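Local atomic coordinates of virulence sensor protein BvgS (Bordetella pertussis, PDB entry 6ZJ8), a protein that acts as a sensor histidine kinase of the virulence system, its PAS domain, the part modelled here, probably relaying signals toward the kinase. Residues F57-D62 against P78-E83; I37-K42 against I119-S124; D102-V105 against R110-H113; E86-R91 against G133-I138. One frame throughout, in Å; residues are numbered along the deposited sequence.

Interaction 1 of 4, residues F57-D62 against P78-E83; sequences FGVTAD and PALARE
Phe57 leads this contact, lying against the first turns of helix 79-87 where Glu83 points toward it and the end of Leu80 bends in to meet it. Its CB meets methyl CD1 of Leu80 at 3.9 Å. From there CG points anti to the carbonyl carbon (chi1 -47°), and this turn carries the ring past Leu80 and onto Glu83, one helical turn further along. On the ring, CD1 lies 3.9 Å from carboxylate oxygen OE1 of Glu83. CB of Glu83 is 4.0 Å from both CD1 and CE1 of Phe57, which brings the aliphatic part of the acid against the ring as well. CE1 also comes within 3.8 Å of the backbone carbon C of Glu83, approaching obliquely. The extended side chain of Glu83 and the phenyl group run past each other in opposite directions, with ring and carboxylate planes only 17° apart.

Val59 adds the second patch. Its CG1 sits 3.5 Å from CD1 of Leu80 and 3.9 Å from CD2, so that one valine methyl touches both leucine methyls. No hydrogen bond spans the two segments, and the grip is van der Waals contact. Between the two hydrophobic residues, Gly58 takes positive phi as the C-prime residue of a Schellman motif; that turn ends the preceding helix and sends the chain from Phe57 to Val59.

The contact therefore joins the end of helix 51-57 to the start of helix 79-87 in the PAS fold. Leu107 of strand 99-107 touches both Phe57 and Glu83, and Phe87, at the far end of helix 79-87, meets the Phe57 ring with the planes about perpendicular.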
loop_
_atom_site.group_PDB
_atom_site.type_symbol
_atom_site.label_atom_id
_atom_site.label_comp_id
_atom_site.label_asym_id
_atom_site.label_seq_id
_atom_site.Cartn_x
_atom_site.Cartn_y
_atom_site.Cartn_z
ATOM N N PHE A 57 5.427 7.571 -3.081
ATOM C CA PHE A 57 6.760 7.491 -3.658
ATOM C C PHE A 57 6.959 8.441 -4.829
ATOM O O PHE A 57 8.071 8.521 -5.362
ATOM C CB PHE A 57 7.039 6.051 -4.104
ATOM C CG PHE A 57 6.676 5.024 -3.073
ATOM C CD1 PHE A 57 7.571 4.680 -2.074
ATOM C CD2 PHE A 57 5.436 4.409 -3.094
ATOM C CE1 PHE A 57 7.239 3.738 -1.120
ATOM C CE2 PHE A 57 5.097 3.468 -2.141
ATOM C CZ PHE A 57 5.999 3.132 -1.153
ATOM N N GLY A 58 5.918 9.158 -5.246
ATOM C CA GLY A 58 6.055 10.095 -6.342
ATOM C C GLY A 58 6.261 9.452 -7.694
ATOM O O GLY A 58 6.923 10.042 -8.553
ATOM N N VAL A 59 5.706 8.259 -7.911
ATOM C CA VAL A 59 5.838 7.574 -9.192
ATOM C C VAL A 59 4.466 7.387 -9.825
ATOM O O VAL A 59 3.438 7.713 -9.223
ATOM C CB VAL A 59 6.552 6.215 -9.040
ATOM C CG1 VAL A 59 7.925 6.400 -8.416
ATOM C CG2 VAL A 59 5.705 5.243 -8.222
ATOM N N THR A 60 4.447 6.860 -11.045
ATOM C CA THR A 60 3.226 6.575 -11.782
ATOM C C THR A 60 2.997 5.070 -11.830
ATOM O O THR A 60 3.850 4.271 -11.433
ATOM C CB THR A 60 3.298 7.143 -13.204
ATOM O OG1 THR A 60 4.406 6.558 -13.897
ATOM C CG2 THR A 60 3.466 8.653 -13.176
ATOM N N ALA A 61 1.820 4.687 -12.331
ATOM C CA ALA A 61 1.476 3.272 -12.402
ATOM C C ALA A 61 2.394 2.516 -13.353
ATOM O O ALA A 61 2.678 1.334 -13.127
ATOM C CB ALA A 61 0.019 3.107 -12.833
ATOM N N ASP A 62 2.868 3.171 -14.415
ATOM C CA ASP A 62 3.714 2.490 -15.389
ATOM C C ASP A 62 5.002 1.961 -14.774
ATOM O O ASP A 62 5.620 1.056 -15.346
ATOM C CB ASP A 62 4.049 3.429 -16.548
ATOM C CG ASP A 62 2.897 3.589 -17.519
ATOM O OD1 ASP A 62 2.149 2.610 -17.724
ATOM O OD2 ASP A 62 2.741 4.695 -18.078
ATOM N N PRO A 78 18.608 -0.284 -5.865
ATOM C CA PRO A 78 17.652 0.633 -6.502
ATOM C C PRO A 78 16.698 1.228 -5.478
ATOM O O PRO A 78 16.132 0.522 -4.641
ATOM C CB PRO A 78 16.930 -0.257 -7.519
ATOM C CG PRO A 78 17.099 -1.645 -7.006
ATOM C CD PRO A 78 18.428 -1.676 -6.317
ATOM N N ALA A 79 16.517 2.547 -5.559
ATOM C CA ALA A 79 15.794 3.266 -4.515
ATOM C C ALA A 79 14.328 2.853 -4.465
ATOM O O ALA A 79 13.809 2.510 -3.398
ATOM C CB ALA A 79 15.921 4.773 -4.736
ATOM N N LEU A 80 13.642 2.882 -5.610
ATOM C CA LEU A 80 12.195 2.693 -5.603
ATOM C C LEU A 80 11.819 1.361 -4.967
ATOM O O LEU A 80 10.972 1.306 -4.066
ATOM C CB LEU A 80 11.641 2.789 -7.027
ATOM C CG LEU A 80 10.112 2.866 -7.111
ATOM C CD1 LEU A 80 9.592 4.101 -6.384
ATOM C CD2 LEU A 80 9.631 2.860 -8.555
ATOM N N ALA A 81 12.439 0.272 -5.424
ATOM C CA ALA A 81 12.163 -1.034 -4.835
ATOM C C ALA A 81 12.494 -1.048 -3.349
ATOM O O ALA A 81 11.757 -1.631 -2.544
ATOM C CB ALA A 81 12.954 -2.115 -5.570
ATOM N N ARG A 82 13.600 -0.410 -2.963
ATOM C CA ARG A 82 13.994 -0.385 -1.558
ATOM C C ARG A 82 12.925 0.285 -0.703
ATOM O O ARG A 82 12.505 -0.256 0.327
ATOM C CB ARG A 82 15.339 0.332 -1.414
ATOM C CG ARG A 82 15.878 0.385 0.006
ATOM C CD ARG A 82 17.277 0.987 0.055
ATOM N NE ARG A 82 17.322 2.338 -0.502
ATOM C CZ ARG A 82 16.812 3.413 0.094
ATOM N NH1 ARG A 82 16.200 3.305 1.268
ATOM N NH2 ARG A 82 16.905 4.599 -0.491
ATOM N N GLU A 83 12.460 1.462 -1.124
ATOM C CA GLU A 83 11.464 2.192 -0.345
ATOM C C GLU A 83 10.160 1.413 -0.237
ATOM O O GLU A 83 9.559 1.340 0.841
ATOM C CB GLU A 83 11.224 3.561 -0.976
ATOM C CG GLU A 83 12.484 4.407 -1.097
ATOM C CD GLU A 83 12.295 5.600 -2.005
ATOM O OE1 GLU A 83 11.247 5.669 -2.684
ATOM O OE2 GLU A 83 13.195 6.466 -2.046
#

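Interaction 2 of 4, residues I37-K42 against I119-S124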
loop_
_atom_site.group_PDB
_atom_site.type_symbol
_atom_site.label_atom_id
_atom_site.label_comp_id
_atom_site.label_asym_id
_atom_site.label_seq_id
_atom_site.Cartn_x
_atom_site.Cartn_y
_atom_site.Cartn_z
ATOM N N ILE A 37 -3.440 1.168 -1.087
ATOM C CA ILE A 37 -3.881 -0.211 -1.248
ATOM C C ILE A 37 -3.309 -0.737 -2.555
ATOM O O ILE A 37 -3.192 0.001 -3.539
ATOM C CB ILE A 37 -5.418 -0.337 -1.221
ATOM C CG1 ILE A 37 -5.821 -1.814 -1.288
ATOM C CG2 ILE A 37 -6.041 0.416 -2.381
ATOM C CD1 ILE A 37 -7.298 -2.048 -1.156
ATOM N N TYR A 38 -2.947 -2.018 -2.555
ATOM C CA TYR A 38 -2.367 -2.668 -3.718
ATOM C C TYR A 38 -2.890 -4.095 -3.804
ATOM O O TYR A 38 -3.508 -4.613 -2.870
ATOM C CB TYR A 38 -0.836 -2.679 -3.651
ATOM C CG TYR A 38 -0.307 -3.354 -2.405
ATOM C CD1 TYR A 38 -0.101 -4.728 -2.367
ATOM C CD2 TYR A 38 -0.030 -2.620 -1.260
ATOM C CE1 TYR A 38 0.377 -5.350 -1.223
ATOM C CE2 TYR A 38 0.445 -3.231 -0.114
ATOM C CZ TYR A 38 0.644 -4.594 -0.099
ATOM O OH TYR A 38 1.116 -5.197 1.043
ATOM N N VAL A 39 -2.632 -4.727 -4.944
ATOM C CA VAL A 39 -2.916 -6.141 -5.149
ATOM C C VAL A 39 -1.700 -6.772 -5.811
ATOM O O VAL A 39 -1.246 -6.300 -6.859
ATOM C CB VAL A 39 -4.175 -6.363 -6.006
ATOM C CG1 VAL A 39 -4.388 -7.846 -6.250
ATOM C CG2 VAL A 39 -5.387 -5.749 -5.327
ATOM N N ARG A 40 -1.180 -7.834 -5.202
ATOM C CA ARG A 40 0.009 -8.524 -5.679
ATOM C C ARG A 40 -0.321 -9.996 -5.883
ATOM O O ARG A 40 -0.893 -10.635 -4.994
ATOM C CB ARG A 40 1.162 -8.354 -4.686
ATOM C CG ARG A 40 2.395 -9.167 -5.009
ATOM C CD ARG A 40 3.637 -8.583 -4.353
ATOM N NE ARG A 40 3.465 -8.334 -2.925
ATOM C CZ ARG A 40 4.465 -8.068 -2.088
ATOM N NH1 ARG A 40 5.716 -8.025 -2.530
ATOM N NH2 ARG A 40 4.218 -7.850 -0.804
ATOM N N ASP A 41 0.036 -10.528 -7.050
ATOM C CA ASP A 41 -0.293 -11.907 -7.374
ATOM C C ASP A 41 0.637 -12.862 -6.627
ATOM O O ASP A 41 1.485 -12.456 -5.828
ATOM C CB ASP A 41 -0.228 -12.131 -8.886
ATOM C CG ASP A 41 1.188 -12.074 -9.436
ATOM O OD1 ASP A 41 2.137 -11.833 -8.662
ATOM O OD2 ASP A 41 1.349 -12.274 -10.657
ATOM N N LYS A 42 0.471 -14.159 -6.897
ATOM C CA LYS A 42 1.277 -15.173 -6.223
ATOM C C LYS A 42 2.756 -14.995 -6.540
ATOM O O LYS A 42 3.607 -15.050 -5.644
ATOM C CB LYS A 42 0.799 -16.569 -6.630
ATOM C CG LYS A 42 1.641 -17.713 -6.072
ATOM C CD LYS A 42 1.124 -19.068 -6.538
ATOM C CE LYS A 42 2.071 -20.190 -6.134
ATOM N NZ LYS A 42 1.580 -21.535 -6.552
ATOM N N ILE A 119 -4.431 -9.357 2.912
ATOM C CA ILE A 119 -5.483 -10.359 2.893
ATOM C C ILE A 119 -5.238 -11.260 1.682
ATOM O O ILE A 119 -5.185 -10.758 0.554
ATOM C CB ILE A 119 -6.889 -9.743 2.813
ATOM C CG1 ILE A 119 -7.112 -8.715 3.926
ATOM C CG2 ILE A 119 -7.948 -10.837 2.892
ATOM C CD1 ILE A 119 -7.413 -9.328 5.265
ATOM N N PRO A 120 -5.089 -12.566 1.849
ATOM C CA PRO A 120 -4.974 -13.442 0.679
ATOM C C PRO A 120 -6.340 -13.807 0.114
ATOM O O PRO A 120 -7.367 -13.758 0.795
ATOM C CB PRO A 120 -4.248 -14.679 1.221
ATOM C CG PRO A 120 -4.421 -14.642 2.717
ATOM C CD PRO A 120 -5.056 -13.331 3.108
ATOM N N TYR A 121 -6.335 -14.172 -1.167
ATOM C CA TYR A 121 -7.559 -14.504 -1.880
ATOM C C TYR A 121 -7.283 -15.633 -2.862
ATOM O O TYR A 121 -6.133 -15.925 -3.200
ATOM C CB TYR A 121 -8.125 -13.290 -2.631
ATOM C CG TYR A 121 -7.243 -12.811 -3.761
ATOM C CD1 TYR A 121 -7.341 -13.371 -5.029
ATOM C CD2 TYR A 121 -6.309 -11.804 -3.562
ATOM C CE1 TYR A 121 -6.535 -12.944 -6.062
ATOM C CE2 TYR A 121 -5.498 -11.368 -4.591
ATOM C CZ TYR A 121 -5.616 -11.942 -5.840
ATOM O OH TYR A 121 -4.813 -11.513 -6.871
ATOM N N GLY A 122 -8.366 -16.262 -3.327
ATOM C CA GLY A 122 -8.267 -17.325 -4.302
ATOM C C GLY A 122 -9.431 -17.278 -5.272
ATOM O O GLY A 122 -10.390 -16.525 -5.087
ATOM N N ASP A 123 -9.329 -18.097 -6.317
ATOM C CA ASP A 123 -10.372 -18.189 -7.340
ATOM C C ASP A 123 -11.373 -19.293 -7.035
ATOM O O ASP A 123 -11.810 -20.014 -7.936
ATOM C CB ASP A 123 -9.729 -18.403 -8.707
ATOM C CG ASP A 123 -9.164 -19.801 -8.877
ATOM O OD1 ASP A 123 -8.908 -20.470 -7.854
ATOM O OD2 ASP A 123 -8.979 -20.232 -10.034
ATOM N N SER A 124 -11.759 -19.440 -5.766
ATOM C CA SER A 124 -12.529 -20.594 -5.320
ATOM C C SER A 124 -11.661 -21.836 -5.476
ATOM O O SER A 124 -10.495 -21.735 -5.869
ATOM C CB SER A 124 -13.837 -20.734 -6.103
ATOM O OG SER A 124 -13.628 -21.367 -7.353
#
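Val39 and Tyr121 make the first shell of this small contact, a valine methyl against the phenol end of a tyrosine. CG1 of Val39 lies 3.7 Å from OH of Tyr121 and 4.0 Å from ring atom CE2, coming at the ring obliquely. The two side chains cross at about a right angle. Beyond them, the carbonyl O of Arg40 is the next atom near the hydroxyl, but at 4.4 Å from Tyr121 OH it is too far away to bond, and no hydrogen bond links the segments.

The torsions explain how the groups meet. Tyr121 holds CG between its backbone N and carbonyl carbon (chi1 66°), which turns the ring out across the sheet toward strand 37-41. Val39 turns CG1 anti to its backbone N, presenting that methyl to the phenol. The backbones themselves stay well apart: the nearest CA atoms, those of Val39 and Ile119, are 9.4 Å from each other, a spacing that fits two strands with another between them.

That strand is 128-137, which supplies the second shell. Its Lys129 and Ile132 touch the Tyr121 side chain, while its backbone pairs with strand 37-41 on either side of Val39, Gly133 with Tyr38 and Ile131 with Arg40. Across the other edge of strand 37-41, the backbone of Val39 bonds to that of Leu47 and Leu48. Tyr121 thus reaches over the central strand of the antiparallel PAS sheet, in the order 46-49, 37-41, 128-137, 110-122, 99-107, and its side chain also touches Leu47 of the outermost strand 46-49.

Interaction 3 of 4, residues D102-V105 against R110-H113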
loop_
_atom_site.group_PDB
_atom_site.type_symbol
_atom_site.label_atom_id
_atom_site.label_comp_id
_atom_site.label_asym_id
_atom_site.label_seq_id
_atom_site.Cartn_x
_atom_site.Cartn_y
_atom_site.Cartn_z
ATOM N N ASP A 102 2.777 -3.397 12.406
ATOM C CA ASP A 102 2.967 -1.956 12.481
ATOM C C ASP A 102 4.429 -1.668 12.781
ATOM O O ASP A 102 5.055 -2.357 13.590
ATOM C CB ASP A 102 2.056 -1.318 13.538
ATOM C CG ASP A 102 2.605 -1.444 14.946
ATOM O OD1 ASP A 102 3.122 -2.524 15.298
ATOM O OD2 ASP A 102 2.511 -0.457 15.704
ATOM N N ARG A 103 4.969 -0.655 12.111
ATOM C CA ARG A 103 6.378 -0.312 12.223
ATOM C C ARG A 103 6.548 1.141 11.806
ATOM O O ARG A 103 5.627 1.771 11.280
ATOM C CB ARG A 103 7.255 -1.233 11.361
ATOM C CG ARG A 103 6.914 -1.208 9.867
ATOM C CD ARG A 103 7.983 -1.882 9.006
ATOM N NE ARG A 103 9.175 -1.053 8.847
ATOM C CZ ARG A 103 10.222 -1.371 8.088
ATOM N NH1 ARG A 103 11.255 -0.546 8.011
ATOM N NH2 ARG A 103 10.242 -2.510 7.405
ATOM N N ASP A 104 7.743 1.665 12.054
ATOM C CA ASP A 104 8.133 2.970 11.542
ATOM C C ASP A 104 8.863 2.788 10.220
ATOM O O ASP A 104 9.631 1.838 10.046
ATOM C CB ASP A 104 9.030 3.704 12.539
ATOM C CG ASP A 104 8.302 4.081 13.808
ATOM O OD1 ASP A 104 7.071 4.284 13.753
ATOM O OD2 ASP A 104 8.966 4.174 14.864
ATOM N N VAL A 105 8.610 3.698 9.287
ATOM C CA VAL A 105 9.261 3.691 7.985
ATOM C C VAL A 105 9.759 5.096 7.696
ATOM O O VAL A 105 9.060 6.080 7.964
ATOM C CB VAL A 105 8.314 3.211 6.868
ATOM C CG1 VAL A 105 8.982 3.370 5.509
ATOM C CG2 VAL A 105 7.918 1.766 7.099
ATOM N N ARG A 110 11.379 11.834 6.330
ATOM C CA ARG A 110 10.304 11.804 7.313
ATOM C C ARG A 110 10.045 10.363 7.733
ATOM O O ARG A 110 9.935 9.476 6.880
ATOM C CB ARG A 110 9.022 12.434 6.744
ATOM C CG ARG A 110 8.814 13.886 7.156
ATOM C CD ARG A 110 7.625 14.553 6.460
ATOM N NE ARG A 110 6.506 13.642 6.233
ATOM C CZ ARG A 110 6.111 13.205 5.037
ATOM N NH1 ARG A 110 6.732 13.592 3.929
ATOM N NH2 ARG A 110 5.081 12.377 4.950
ATOM N N THR A 111 9.943 10.136 9.041
ATOM C CA THR A 111 9.667 8.816 9.594
ATOM C C THR A 111 8.191 8.721 9.958
ATOM O O THR A 111 7.679 9.556 10.712
ATOM C CB THR A 111 10.533 8.539 10.826
ATOM O OG1 THR A 111 11.919 8.674 10.483
ATOM C CG2 THR A 111 10.282 7.133 11.350
ATOM N N ARG A 112 7.511 7.705 9.424
ATOM C CA ARG A 112 6.083 7.520 9.626
ATOM C C ARG A 112 5.825 6.192 10.323
ATOM O O ARG A 112 6.417 5.169 9.968
ATOM C CB ARG A 112 5.314 7.541 8.298
ATOM C CG ARG A 112 5.791 8.571 7.299
ATOM C CD ARG A 112 6.638 7.921 6.216
ATOM N NE ARG A 112 7.319 8.913 5.394
ATOM C CZ ARG A 112 6.785 9.514 4.336
ATOM N NH1 ARG A 112 5.545 9.233 3.949
ATOM N NH2 ARG A 112 7.501 10.403 3.663
ATOM N N HIS A 113 4.938 6.221 11.314
ATOM C CA HIS A 113 4.401 5.006 11.910
ATOM C C HIS A 113 3.236 4.525 11.053
ATOM O O HIS A 113 2.268 5.267 10.847
ATOM C CB HIS A 113 3.953 5.286 13.341
ATOM C CG HIS A 113 3.424 4.086 14.059
ATOM N ND1 HIS A 113 2.511 4.179 15.087
ATOM C CD2 HIS A 113 3.685 2.765 13.906
ATOM C CE1 HIS A 113 2.230 2.968 15.534
ATOM N NE2 HIS A 113 2.929 2.092 14.834
#
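The carbonyl oxygen of Val105 receives two groups from the opposite strand. The backbone N of Arg112 donates to Val105 O at 2.7 Å, while the CA of Thr111 adds a CA-H...O contact to the same oxygen at 3.2 Å. CD of Arg112 also rests 3.5 Å from Val105 O. In return Val105 N donates to Arg112 O at 2.7 Å, completing the hydrogen-bonded pair of this antiparallel hairpin, strand 99-107 against strand 110-122, the edge of the PAS sheet. The next pair, Asp104 with His113, is non-hydrogen-bonded.

The side chains of that pair lie together on one face. OD1 of Asp104 comes 3.3 Å from CB of His113, and the Asp104 carboxylate stands almost upright to the imidazole. With CG anti to its backbone N, His113 reaches along the strand partner to Asp102, where NE2 donates to OD2 at 2.7 Å. OD2 lies in the ring plane, but NE2 comes to its anti side and 33° out of the carboxylate plane. Arg103 O sits at the ring edge beside CD2, so neighbouring edge atoms CD2 and NE2 each face an oxygen.

Val105 and Arg112 point to the other face. There Val105 packs on Phe87 and Glu86 of helix 79-87, and the bent Arg112 chain sends NE to the carbonyl of Arg110 and NH2 to that of Leu107.

Interaction 4 of 4, residues E86-R91 against G133-I138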
loop_
_atom_site.group_PDB
_atom_site.type_symbol
_atom_site.label_atom_id
_atom_site.label_comp_id
_atom_site.label_asym_id
_atom_site.label_seq_id
_atom_site.Cartn_x
_atom_site.Cartn_y
_atom_site.Cartn_z
ATOM N N GLU A 86 9.933 -1.509 2.382
ATOM C CA GLU A 86 9.697 -1.165 3.780
ATOM C C GLU A 86 8.205 -1.098 4.093
ATOM O O GLU A 86 7.766 -1.557 5.155
ATOM C CB GLU A 86 10.385 0.161 4.106
ATOM C CG GLU A 86 11.909 0.078 4.063
ATOM C CD GLU A 86 12.584 1.438 4.088
ATOM O OE1 GLU A 86 13.772 1.517 3.708
ATOM O OE2 GLU A 86 11.931 2.429 4.481
ATOM N N PHE A 87 7.407 -0.542 3.180
ATOM C CA PHE A 87 5.977 -0.411 3.430
ATOM C C PHE A 87 5.231 -1.728 3.266
ATOM O O PHE A 87 4.171 -1.912 3.874
ATOM C CB PHE A 87 5.370 0.632 2.492
ATOM C CG PHE A 87 5.747 2.041 2.831
ATOM C CD1 PHE A 87 6.888 2.613 2.299
ATOM C CD2 PHE A 87 4.957 2.795 3.682
ATOM C CE1 PHE A 87 7.233 3.914 2.611
ATOM C CE2 PHE A 87 5.296 4.095 3.995
ATOM C CZ PHE A 87 6.435 4.655 3.461
ATOM N N LEU A 88 5.752 -2.640 2.452
ATOM C CA LEU A 88 5.094 -3.914 2.217
ATOM C C LEU A 88 5.477 -4.914 3.301
ATOM O O LEU A 88 6.342 -4.662 4.144
ATOM C CB LEU A 88 5.465 -4.459 0.838
ATOM C CG LEU A 88 5.157 -3.523 -0.329
ATOM C CD1 LEU A 88 5.841 -4.020 -1.584
ATOM C CD2 LEU A 88 3.662 -3.409 -0.550
ATOM N N LEU A 89 4.816 -6.065 3.272
ATOM C CA LEU A 89 5.093 -7.159 4.186
ATOM C C LEU A 89 5.797 -8.287 3.443
ATOM O O LEU A 89 5.607 -8.473 2.237
ATOM C CB LEU A 89 3.807 -7.681 4.829
ATOM C CG LEU A 89 3.066 -6.696 5.735
ATOM C CD1 LEU A 89 1.858 -7.365 6.369
ATOM C CD2 LEU A 89 3.994 -6.142 6.806
ATOM N N THR A 90 6.614 -9.036 4.178
ATOM C CA THR A 90 7.364 -10.133 3.585
ATOM C C THR A 90 6.416 -11.199 3.045
ATOM O O THR A 90 5.275 -11.344 3.499
ATOM C CB THR A 90 8.317 -10.742 4.616
ATOM O OG1 THR A 90 9.022 -9.696 5.296
ATOM C CG2 THR A 90 9.324 -11.659 3.939
ATOM N N ARG A 91 6.898 -11.949 2.057
ATOM C CA ARG A 91 6.105 -12.977 1.384
ATOM C C ARG A 91 6.242 -14.277 2.169
ATOM O O ARG A 91 7.265 -14.962 2.087
ATOM C CB ARG A 91 6.562 -13.132 -0.063
ATOM C CG ARG A 91 5.627 -13.955 -0.939
ATOM C CD ARG A 91 6.017 -13.878 -2.412
ATOM N NE ARG A 91 7.357 -14.406 -2.667
ATOM C CZ ARG A 91 7.640 -15.695 -2.836
ATOM N NH1 ARG A 91 6.680 -16.609 -2.773
ATOM N NH2 ARG A 91 8.891 -16.072 -3.065
ATOM N N GLY A 133 -3.415 -5.825 -0.141
ATOM C CA GLY A 133 -2.711 -5.249 0.987
ATOM C C GLY A 133 -2.634 -3.741 0.907
ATOM O O GLY A 133 -3.113 -3.115 -0.041
ATOM N N GLY A 134 -2.014 -3.170 1.933
ATOM C CA GLY A 134 -1.850 -1.734 2.017
ATOM C C GLY A 134 -1.387 -1.349 3.406
ATOM O O GLY A 134 -0.951 -2.193 4.192
ATOM N N TRP A 135 -1.492 -0.055 3.698
ATOM C CA TRP A 135 -1.111 0.431 5.015
ATOM C C TRP A 135 -1.839 1.735 5.303
ATOM O O TRP A 135 -2.392 2.376 4.405
ATOM C CB TRP A 135 0.408 0.618 5.125
ATOM C CG TRP A 135 0.966 1.651 4.197
ATOM C CD1 TRP A 135 1.105 2.987 4.445
ATOM C CD2 TRP A 135 1.475 1.435 2.875
ATOM N NE1 TRP A 135 1.665 3.615 3.358
ATOM C CE2 TRP A 135 1.902 2.685 2.381
ATOM C CE3 TRP A 135 1.609 0.307 2.060
ATOM C CZ2 TRP A 135 2.453 2.837 1.109
ATOM C CZ3 TRP A 135 2.158 0.461 0.797
ATOM C CH2 TRP A 135 2.571 1.717 0.335
ATOM N N ILE A 136 -1.834 2.111 6.580
ATOM C CA ILE A 136 -2.424 3.355 7.059
ATOM C C ILE A 136 -1.326 4.148 7.751
ATOM O O ILE A 136 -0.635 3.621 8.631
ATOM C CB ILE A 136 -3.596 3.101 8.024
ATOM C CG1 ILE A 136 -4.633 2.174 7.389
ATOM C CG2 ILE A 136 -4.243 4.428 8.443
ATOM C CD1 ILE A 136 -5.732 1.768 8.336
ATOM N N ASP A 137 -1.162 5.404 7.356
ATOM C CA ASP A 137 -0.172 6.279 7.978
ATOM C C ASP A 137 -0.738 6.763 9.310
ATOM O O ASP A 137 -1.595 7.648 9.353
ATOM C CB ASP A 137 0.172 7.438 7.049
ATOM C CG ASP A 137 1.362 8.243 7.535
ATOM O OD1 ASP A 137 1.620 8.253 8.758
ATOM O OD2 ASP A 137 2.037 8.872 6.696
ATOM N N ILE A 138 -0.256 6.170 10.405
ATOM C CA ILE A 138 -0.753 6.531 11.730
ATOM C C ILE A 138 -0.244 7.909 12.131
ATOM O O ILE A 138 -0.975 8.711 12.723
ATOM C CB ILE A 138 -0.350 5.461 12.761
ATOM C CG1 ILE A 138 -0.844 4.077 12.329
ATOM C CG2 ILE A 138 -0.888 5.821 14.145
ATOM C CD1 ILE A 138 -2.354 3.966 12.199
#
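One face of the Trp135 indole is covered by Phe87, whose benzylic carbon and ring lie over different parts of it. CB of Phe87 stands above the six-membered ring, 3.6 Å from its centroid and only 9° off the normal, a CH-pi contact. Further out, CD2 of Phe87 drops to 3.3 Å from CE2 of Trp135, offset toward the rim, and is 3.4 Å from NE1, while CE2 of Phe87 follows at 3.7 Å from that same nitrogen. The phenyl ring tilts 34° from the indole plane with centroids 4.7 Å apart. Leu88 adds a looser touch, its CD2 4.4 Å from CZ3 of Trp135.

On the strand side, a chi1 of 63° at Trp135 lifts the indole off the sheet toward the helix, and the phenyl ring of Phe87 comes to lie across its NE1 side. The contact is apolar and aromatic, without a hydrogen bond across it.

Helix 51-57 adds neighbours: the rings of Tyr53 and Trp135 meet with planes at about 50°, and Thr56 touches both Phe87 and Trp135. In the fold this is the buried junction between the end of helix 79-87 and strand 128-137 in the middle of the PAS sheet, with helix 51-57 alongside; at the end of that strand, Asp137 OD1 caps Glu140 N, where the C-terminal helix 138-155 begins.

All four interactions lie in one PAS fold. Interaction 1 closes first along the chain and then interaction 3 opens, both within the long loop that interaction 2 spans; interaction 4 also brackets interaction 3 and alternates with interaction 2 along the chain. Interaction 4 lies nearest the chain's centre, its own centre about 14 Å from those of interactions 1 and 2 and about 10 Å from that of interaction 3. It shares helix 79-87 with interaction 1, and its strand 128-137 lies between the two strands of interaction 2. Interactions 2 and 3 share strand 110-122, but their centres lie about 25 Å apart. Helices 51-57 and 79-87 thus pack on the sheet as one unit, consistent with a signal-relaying domain.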